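Local coordinates for protein putative phosphosugar isomerase (Clostridium difficile, PDB 3G68) that is of unproven activity but, as a double-SIS-domain protein, probably binds phosphorylated sugars and may act as an isomerase related to glucosamine-6-phosphate synthase, at residues S24-V29 with K151-L156; Y55-N58 with D63-K66; K145-T150 with Y220-E225. One frame throughout, in Å; residues are numbered along the deposited sequence. Where two conformers were deposited one is given.

How the interactions relate
The chain begins with helix 4-20 and helix 22-25, and interaction 1 joins the end of this N-terminal pair (24-29) to helix 145-165, closing a long loop that holds the first parallel sheet. Interaction 2 lies wholly within that loop, a local return from helix 43-59 to strand 63-67. Interaction 3 starts from the first turns of helix 145-165, before interaction 1 has closed, and ends on helix 220-234 beside the second sheet, so interactions 1 and 3 cross. Helix 145-165 links all three: Met-155 packs on Tyr-55, and Lys-151, one turn after Tyr-147, makes a salt bridge with Asp-222.

Interaction 1 (S24-V29 with K151-L156); sequences SLFNEV and KLNLML
A buried van der Waals contact sets Phe-26 and Leu-25, at the end of the short helix 22-25, against Asn-153 and Leu-156 on helix 145-165. No hydrogen bond crosses it; an aromatic C-H edge and a leucine meet a carbonyl, an amide and a second leucine. Phe-26 does most of the work. It is the first residue after its helix to leave helical backbone angles, and its ring reaches out from this turn to meet the long helix. The ring tip leads: CZ of Phe-26 comes within 3.3 Å of the main-chain O of Asn-153, in an oblique approach, while CE2 of Phe-26 lies 3.6 Å from CB of Leu-156. The ring is held on both faces, near its rim on each: Leu-156 C is 4.3 Å above one, and Leu-25 CB 4.2 Å above the opposite one. CG1 of Val-29 fits at the edge in the ring plane. A flat ring suits this place because it offers a face to each leucine and an edge to the valine.

Leu-25 continues the layer. Its CG stands anti to the backbone N (chi1 -172°), which directs CD2 of Leu-25 to the amide of Asn-153, 4.0 Å from OD1. The CZ corner of the Phe-26 ring points onto the face of that amide, with the two planes 54° apart, so the groups are not stacked. The first torsion of Asn-153, -131°, falls between two staggered positions, consistent with some strain in bringing the amide here. Ile-18 of helix 4-20 touches both Asn-153 and Leu-156, and Leu-157 and, a turn further along, Gln-160 also touch Phe-26. The N-terminal helices thus pack on helix 145-165, which follows the last strand of the first sheet: a helical layer of the alpha/beta SIS fold, with its parallel strands in the order 2-1-3-4-5.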
loop_
_atom_site.group_PDB
_atom_site.type_symbol
_atom_site.label_atom_id
_atom_site.label_comp_id
_atom_site.label_asym_id
_atom_site.label_seq_id
_atom_site.Cartn_x
_atom_site.Cartn_y
_atom_site.Cartn_z
ATOM N N SER B 24 -33.451 20.189 22.116
ATOM C CA SER B 24 -34.878 19.898 22.287
ATOM C C SER B 24 -35.364 20.311 23.667
ATOM O O SER B 24 -36.336 21.057 23.790
ATOM C CB SER B 24 -35.175 18.409 22.034
ATOM O OG SER B 24 -36.519 18.057 22.365
ATOM N N LEU B 25 -34.658 19.870 24.705
ATOM C CA LEU B 25 -35.073 20.106 26.075
ATOM C C LEU B 25 -35.178 21.592 26.471
ATOM O O LEU B 25 -36.144 21.981 27.111
ATOM C CB LEU B 25 -34.166 19.358 27.064
ATOM C CG LEU B 25 -34.645 19.393 28.516
ATOM C CD1 LEU B 25 -35.970 18.658 28.632
ATOM C CD2 LEU B 25 -33.597 18.769 29.429
ATOM N N PHE B 26 -34.208 22.403 26.057
ATOM C CA PHE B 26 -34.151 23.813 26.433
ATOM C C PHE B 26 -34.699 24.796 25.385
ATOM O O PHE B 26 -34.543 26.017 25.528
ATOM C CB PHE B 26 -32.696 24.151 26.734
ATOM C CG PHE B 26 -32.144 23.368 27.892
ATOM C CD1 PHE B 26 -32.556 23.662 29.195
ATOM C CD2 PHE B 26 -31.241 22.319 27.695
ATOM C CE1 PHE B 26 -32.071 22.929 30.286
ATOM C CE2 PHE B 26 -30.752 21.588 28.800
ATOM C CZ PHE B 26 -31.162 21.912 30.090
ATOM N N ASN B 27 -35.356 24.275 24.353
ATOM C CA ASN B 27 -35.798 25.127 23.266
ATOM C C ASN B 27 -36.773 26.237 23.650
ATOM O O ASN B 27 -36.715 27.312 23.066
ATOM C CB ASN B 27 -36.448 24.328 22.157
ATOM C CG ASN B 27 -36.563 25.145 20.869
ATOM O OD1 ASN B 27 -35.560 25.615 20.321
ATOM N ND2 ASN B 27 -37.770 25.349 20.419
ATOM N N GLU B 28 -37.636 25.968 24.629
ATOM C CA GLU B 28 -38.664 26.921 25.068
ATOM C C GLU B 28 -38.120 27.846 26.150
ATOM O O GLU B 28 -38.241 29.058 26.050
ATOM C CB GLU B 28 -39.910 26.180 25.594
ATOM C CG GLU B 28 -41.145 27.075 25.868
ATOM C CD GLU B 28 -42.209 26.415 26.737
ATOM O OE1 GLU B 28 -41.891 25.429 27.438
ATOM O OE2 GLU B 28 -43.363 26.916 26.772
ATOM N N VAL B 29 -37.524 27.276 27.193
ATOM C CA VAL B 29 -37.012 28.101 28.295
ATOM C C VAL B 29 -35.956 29.127 27.838
ATOM O O VAL B 29 -35.873 30.195 28.414
ATOM C CB VAL B 29 -36.486 27.244 29.501
ATOM C CG1 VAL B 29 -35.235 26.466 29.104
ATOM C CG2 VAL B 29 -36.237 28.133 30.743
ATOM N N LYS B 151 -25.896 18.826 37.582
ATOM C CA LYS B 151 -24.910 19.870 37.312
ATOM C C LYS B 151 -24.790 20.126 35.793
ATOM O O LYS B 151 -24.786 21.266 35.361
ATOM C CB LYS B 151 -23.546 19.509 37.859
ATOM C CG LYS B 151 -23.471 19.461 39.384
ATOM C CD LYS B 151 -22.016 19.300 39.831
ATOM C CE LYS B 151 -21.429 17.892 39.525
ATOM N NZ LYS B 151 -20.082 17.725 40.101
ATOM N N LEU B 152 -24.700 19.058 34.999
ATOM C CA LEU B 152 -24.623 19.199 33.542
ATOM C C LEU B 152 -25.852 19.927 33.011
ATOM O O LEU B 152 -25.732 20.846 32.215
ATOM C CB LEU B 152 -24.530 17.835 32.855
ATOM C CG LEU B 152 -24.457 17.792 31.327
ATOM C CD1 LEU B 152 -23.324 18.643 30.749
ATOM C CD2 LEU B 152 -24.252 16.327 30.901
ATOM N N ASN B 153 -27.023 19.517 33.470
ATOM C CA ASN B 153 -28.310 20.109 33.034
ATOM C C ASN B 153 -28.377 21.617 33.291
ATOM O O ASN B 153 -28.846 22.390 32.441
ATOM C CB ASN B 153 -29.496 19.395 33.717
ATOM C CG ASN B 153 -30.579 18.988 32.730
ATOM O OD1 ASN B 153 -30.279 18.418 31.673
ATOM N ND2 ASN B 153 -31.835 19.252 33.070
ATOM N N LEU B 154 -27.888 22.024 34.462
ATOM C CA LEU B 154 -27.753 23.435 34.835
ATOM C C LEU B 154 -26.762 24.192 33.928
ATOM O O LEU B 154 -27.003 25.338 33.565
ATOM C CB LEU B 154 -27.319 23.578 36.282
ATOM C CG LEU B 154 -28.387 23.280 37.339
ATOM C CD1 LEU B 154 -27.737 23.024 38.694
ATOM C CD2 LEU B 154 -29.382 24.438 37.403
HETATM N N MSE B 155 -25.641 23.563 33.590
HETATM C CA MSE B 155 -24.692 24.180 32.707
HETATM C C MSE B 155 -25.296 24.346 31.305
HETATM O O MSE B 155 -25.080 25.367 30.682
HETATM C CB MSE B 155 -23.391 23.374 32.631
HETATM C CG MSE B 155 -22.577 23.450 33.901
HETATM SE SE MSE B 155 -20.943 22.442 33.660
HETATM C CE MSE B 155 -19.915 23.064 35.182
ATOM N N LEU B 156 -25.981 23.314 30.812
ATOM C CA LEU B 156 -26.613 23.346 29.492
ATOM C C LEU B 156 -27.644 24.475 29.425
ATOM O O LEU B 156 -27.629 25.245 28.452
ATOM C CB LEU B 156 -27.219 21.994 29.143
ATOM C CG LEU B 156 -26.114 20.965 28.847
ATOM C CD1 LEU B 156 -26.686 19.584 28.728
ATOM C CD2 LEU B 156 -25.318 21.353 27.584
#

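Interaction 2 (Y55-N58 with D63-K66); sequences YLQN and DVVK
Val-64 and Gln-57 carry this contact, with Leu-56 beside them: together they fasten the last turns of helix 43-59 to strand 63-67. Val-64 is met in two ways, through its backbone and through its side chain. Its N-H is taken by OE1 of Gln-57, with 2.8 Å between Val-64 N and Gln-57 OE1 and an N-H...O angle of 156°. The donor arrives almost head-on to the side-chain carbonyl. Gln-57 reaches it by extending CG anti to its backbone N and then bending at chi2 (66°), which swings the amide from the flank of the helix over to the strand. The length of glutamine, with this bend, lets a helix residue reach a backbone N-H on the strand. The other end of the amide turns to Asp-63: NE2 of Gln-57 and OD2 of Asp-63 are 3.7 Å apart, the two groups lying side by side and pointing the same way. This is too long for a hydrogen bond, but the attraction of opposite partial charges is probably favourable.

The valine side chain looks toward the helix and supplies the apolar half. Its CG1 lies 3.9 Å from CB of Leu-56 and 4.0 Å from CD1 of Leu-56, the two side chains meeting at about a right angle. A beta-branched residue favours the extended strand, and Leu-56 gives an apolar CB and CD1 for the valine methyl CG1 to rest on.

Strand 63-67 is outermost in its sheet within this chain, and Asp-63 and Val-65 bond to strand 36-40 through their backbones. Gln-53, one turn before Gln-57, donates to Val-64 O. Leu-56 and Val-64 both touch Ile-39, completing the beta-alpha-beta unit, while helix 145-165 packs against Tyr-55.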
loop_
_atom_site.group_PDB
_atom_site.type_symbol
_atom_site.label_atom_id
_atom_site.label_comp_id
_atom_site.label_asym_id
_atom_site.label_seq_id
_atom_site.Cartn_x
_atom_site.Cartn_y
_atom_site.Cartn_z
ATOM N N TYR B 55 -20.115 29.129 37.591
ATOM C CA TYR B 55 -20.040 28.992 36.129
ATOM C C TYR B 55 -21.089 29.826 35.464
ATOM O O TYR B 55 -20.798 30.565 34.515
ATOM C CB TYR B 55 -20.239 27.526 35.742
ATOM C CG TYR B 55 -20.338 27.217 34.256
ATOM C CD1 TYR B 55 -19.202 27.139 33.469
ATOM C CD2 TYR B 55 -21.570 26.925 33.663
ATOM C CE1 TYR B 55 -19.293 26.846 32.110
ATOM C CE2 TYR B 55 -21.655 26.598 32.311
ATOM C CZ TYR B 55 -20.511 26.545 31.551
ATOM O OH TYR B 55 -20.572 26.207 30.203
ATOM N N LEU B 56 -22.306 29.729 35.987
ATOM C CA LEU B 56 -23.428 30.419 35.425
ATOM C C LEU B 56 -23.315 31.925 35.564
ATOM O O LEU B 56 -23.644 32.661 34.624
ATOM C CB LEU B 56 -24.718 29.929 36.040
ATOM C CG LEU B 56 -25.111 28.525 35.602
ATOM C CD1 LEU B 56 -26.381 28.115 36.385
ATOM C CD2 LEU B 56 -25.310 28.473 34.094
ATOM N N GLN B 57 -22.850 32.366 36.734
ATOM C CA GLN B 57 -22.645 33.792 36.985
ATOM C C GLN B 57 -21.612 34.358 35.994
ATOM O O GLN B 57 -21.756 35.475 35.516
ATOM C CB GLN B 57 -22.206 34.019 38.435
ATOM C CG GLN B 57 -22.135 35.498 38.881
ATOM C CD GLN B 57 -23.488 36.232 38.939
ATOM O OE1 GLN B 57 -24.558 35.631 38.899
ATOM N NE2 GLN B 57 -23.424 37.539 39.083
ATOM N N ASN B 58 -20.568 33.581 35.716
ATOM C CA ASN B 58 -19.561 33.948 34.737
ATOM C C ASN B 58 -20.128 33.968 33.303
ATOM O O ASN B 58 -19.882 34.905 32.557
ATOM C CB ASN B 58 -18.391 32.986 34.824
ATOM C CG ASN B 58 -17.275 33.333 33.890
ATOM O OD1 ASN B 58 -17.179 32.767 32.790
ATOM N ND2 ASN B 58 -16.436 34.278 34.288
ATOM N N ASP B 63 -28.168 38.052 37.273
ATOM C CA ASP B 63 -27.760 37.436 38.525
ATOM C C ASP B 63 -28.250 36.012 38.585
ATOM O O ASP B 63 -29.399 35.727 38.238
ATOM C CB ASP B 63 -28.341 38.167 39.742
ATOM C CG ASP B 63 -27.578 39.418 40.111
ATOM O OD1 ASP B 63 -28.128 40.180 40.930
ATOM O OD2 ASP B 63 -26.450 39.641 39.619
ATOM N N VAL B 64 -27.354 35.128 39.018
ATOM C CA VAL B 64 -27.649 33.732 39.237
ATOM C C VAL B 64 -27.268 33.515 40.684
ATOM O O VAL B 64 -26.128 33.774 41.085
ATOM C CB VAL B 64 -26.833 32.785 38.357
ATOM C CG1 VAL B 64 -27.308 31.353 38.575
ATOM C CG2 VAL B 64 -26.969 33.192 36.900
ATOM N N VAL B 65 -28.230 33.069 41.473
ATOM C CA VAL B 65 -27.969 32.835 42.883
ATOM C C VAL B 65 -28.540 31.486 43.237
ATOM O O VAL B 65 -29.399 30.950 42.523
ATOM C CB VAL B 65 -28.535 33.976 43.751
ATOM C CG1 VAL B 65 -27.876 35.313 43.346
ATOM C CG2 VAL B 65 -30.021 34.065 43.597
ATOM N N LYS B 66 -27.983 30.878 44.276
ATOM C CA LYS B 66 -28.515 29.614 44.751
ATOM C C LYS B 66 -28.947 29.816 46.186
ATOM O O LYS B 66 -28.329 30.590 46.921
ATOM C CB LYS B 66 -27.521 28.439 44.596
ATOM C CG LYS B 66 -26.466 28.247 45.647
ATOM C CD LYS B 66 -25.382 29.283 45.629
ATOM C CE LYS B 66 -24.606 29.224 46.933
ATOM N NZ LYS B 66 -23.621 30.330 46.949
#

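Interaction 3 (K145-T150 with Y220-E225); sequences KGYYCT and YGDTLE
Helices 145-150 and 220-225 run nearly antiparallel, at 166°, with axes 12.7 Å apart, a wide spacing that calls for a long side chain to bridge it. Tyr-147 is that side chain. With CG anti to its backbone N, the ring spans the gap and its OH donates to OD1 of Asp-222 over a short 2.5 Å. The hydroxyl meets the anti side of the carboxylate, somewhat out of its plane, and the ring and carboxylate planes stand 78° apart. Glu-225 covers one face of the ring: its CG sits 3.7 Å from the Tyr-147 centroid, 12° off the normal, a CH-pi contact, and its carboxylate is stacked roughly parallel to the ring while Lys-229 and His-47 hold its oxygens. Within the first helix, Thr-150 OG1 bonds to Gly-146 O at 2.7 Å.

Asp-222 OD1 also takes a salt bridge from Lys-151, and OD2 a hydrogen bond from Thr-311. The carboxylate of Asp-222 is therefore gripped by several donors, which fixes its rotation and probably stabilises its negative charge, so that a buried polar network, together with the CH-pi contact of Glu-225, ties helix 145-165 to helix 220-234.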
loop_
_atom_site.group_PDB
_atom_site.type_symbol
_atom_site.label_atom_id
_atom_site.label_comp_id
_atom_site.label_asym_id
_atom_site.label_seq_id
_atom_site.Cartn_x
_atom_site.Cartn_y
_atom_site.Cartn_z
ATOM N N LYS B 145 -24.700 9.489 39.973
ATOM C CA LYS B 145 -25.129 9.791 38.600
ATOM C C LYS B 145 -26.019 11.032 38.515
ATOM O O LYS B 145 -25.815 11.915 37.689
ATOM C CB LYS B 145 -25.919 8.572 38.062
ATOM C CG LYS B 145 -26.579 8.766 36.725
ATOM C CD LYS B 145 -27.262 7.473 36.260
ATOM C CE LYS B 145 -28.504 7.108 37.086
ATOM N NZ LYS B 145 -29.359 6.068 36.353
ATOM N N GLY B 146 -27.047 11.068 39.352
ATOM C CA GLY B 146 -27.996 12.187 39.363
ATOM C C GLY B 146 -27.393 13.540 39.692
ATOM O O GLY B 146 -27.810 14.556 39.133
ATOM N N TYR B 147 -26.386 13.538 40.560
ATOM C CA TYR B 147 -25.663 14.752 40.915
ATOM C C TYR B 147 -24.951 15.296 39.664
ATOM O O TYR B 147 -25.164 16.450 39.313
ATOM C CB TYR B 147 -24.679 14.483 42.079
ATOM C CG TYR B 147 -23.830 15.681 42.483
ATOM C CD1 TYR B 147 -24.423 16.868 42.913
ATOM C CD2 TYR B 147 -22.434 15.640 42.414
ATOM C CE1 TYR B 147 -23.656 17.956 43.279
ATOM C CE2 TYR B 147 -21.662 16.751 42.768
ATOM C CZ TYR B 147 -22.287 17.893 43.211
ATOM O OH TYR B 147 -21.556 18.995 43.604
ATOM N N TYR B 148 -24.103 14.475 39.021
ATOM C CA TYR B 148 -23.396 14.846 37.779
ATOM C C TYR B 148 -24.356 15.303 36.663
ATOM O O TYR B 148 -24.140 16.329 36.025
ATOM C CB TYR B 148 -22.545 13.703 37.260
ATOM C CG TYR B 148 -21.332 13.436 38.115
ATOM C CD1 TYR B 148 -20.271 14.351 38.168
ATOM C CD2 TYR B 148 -21.224 12.265 38.847
ATOM C CE1 TYR B 148 -19.146 14.107 38.960
ATOM C CE2 TYR B 148 -20.096 12.007 39.622
ATOM C CZ TYR B 148 -19.074 12.931 39.678
ATOM O OH TYR B 148 -17.963 12.705 40.442
ATOM N N CYS B 149 -25.422 14.537 36.432
ATOM C CA CYS B 149 -26.342 14.882 35.366
ATOM C C CYS B 149 -27.141 16.159 35.679
ATOM O O CYS B 149 -27.521 16.849 34.747
ATOM C CB CYS B 149 -27.273 13.713 35.043
ATOM S SG CYS B 149 -26.478 12.264 34.358
ATOM N N THR B 150 -27.361 16.496 36.959
ATOM C CA THR B 150 -28.090 17.729 37.342
ATOM C C THR B 150 -27.155 18.949 37.150
ATOM O O THR B 150 -27.552 19.990 36.592
ATOM C CB THR B 150 -28.655 17.623 38.794
ATOM O OG1 THR B 150 -29.625 16.547 38.840
ATOM C CG2 THR B 150 -29.298 18.940 39.264
ATOM N N TYR B 220 -16.164 24.093 45.677
ATOM C CA TYR B 220 -16.820 24.139 46.987
ATOM C C TYR B 220 -18.117 23.284 47.054
ATOM O O TYR B 220 -18.295 22.504 47.967
ATOM C CB TYR B 220 -17.073 25.607 47.392
ATOM C CG TYR B 220 -17.716 25.740 48.747
ATOM C CD1 TYR B 220 -17.106 25.215 49.870
ATOM C CD2 TYR B 220 -18.949 26.379 48.890
ATOM C CE1 TYR B 220 -17.698 25.335 51.116
ATOM C CE2 TYR B 220 -19.563 26.485 50.115
ATOM C CZ TYR B 220 -18.937 25.973 51.226
ATOM O OH TYR B 220 -19.556 26.079 52.442
ATOM N N GLY B 221 -18.968 23.379 46.052
ATOM C CA GLY B 221 -20.202 22.567 46.017
ATOM C C GLY B 221 -19.858 21.079 46.033
ATOM O O GLY B 221 -20.447 20.315 46.802
ATOM N N ASP B 222 -18.917 20.671 45.178
ATOM C CA ASP B 222 -18.452 19.256 45.159
ATOM C C ASP B 222 -17.846 18.812 46.487
ATOM O O ASP B 222 -17.985 17.650 46.856
ATOM C CB ASP B 222 -17.432 19.019 44.046
ATOM C CG ASP B 222 -18.053 19.065 42.651
ATOM O OD1 ASP B 222 -19.278 18.775 42.502
ATOM O OD2 ASP B 222 -17.283 19.347 41.705
ATOM N N THR B 223 -17.187 19.716 47.198
ATOM C CA THR B 223 -16.584 19.424 48.526
ATOM C C THR B 223 -17.673 19.123 49.535
ATOM O O THR B 223 -17.590 18.159 50.258
ATOM C CB THR B 223 -15.673 20.580 48.978
ATOM O OG1 THR B 223 -14.658 20.746 47.969
ATOM C CG2 THR B 223 -15.014 20.303 50.340
ATOM N N LEU B 224 -18.722 19.945 49.547
ATOM C CA LEU B 224 -19.890 19.727 50.393
ATOM C C LEU B 224 -20.623 18.418 50.045
ATOM O O LEU B 224 -21.070 17.686 50.931
ATOM C CB LEU B 224 -20.851 20.901 50.250
ATOM C CG LEU B 224 -20.368 22.250 50.735
ATOM C CD1 LEU B 224 -21.498 23.316 50.473
ATOM C CD2 LEU B 224 -20.021 22.158 52.239
ATOM N N GLU B 225 -20.724 18.118 48.763
ATOM C CA GLU B 225 -21.401 16.884 48.306
ATOM C C GLU B 225 -20.618 15.647 48.703
ATOM O O GLU B 225 -21.200 14.681 49.192
ATOM C CB GLU B 225 -21.638 16.909 46.795
ATOM C CG GLU B 225 -22.166 15.621 46.197
ATOM C CD GLU B 225 -23.496 15.155 46.764
ATOM O OE1 GLU B 225 -24.181 15.944 47.463
ATOM O OE2 GLU B 225 -23.859 13.991 46.447
#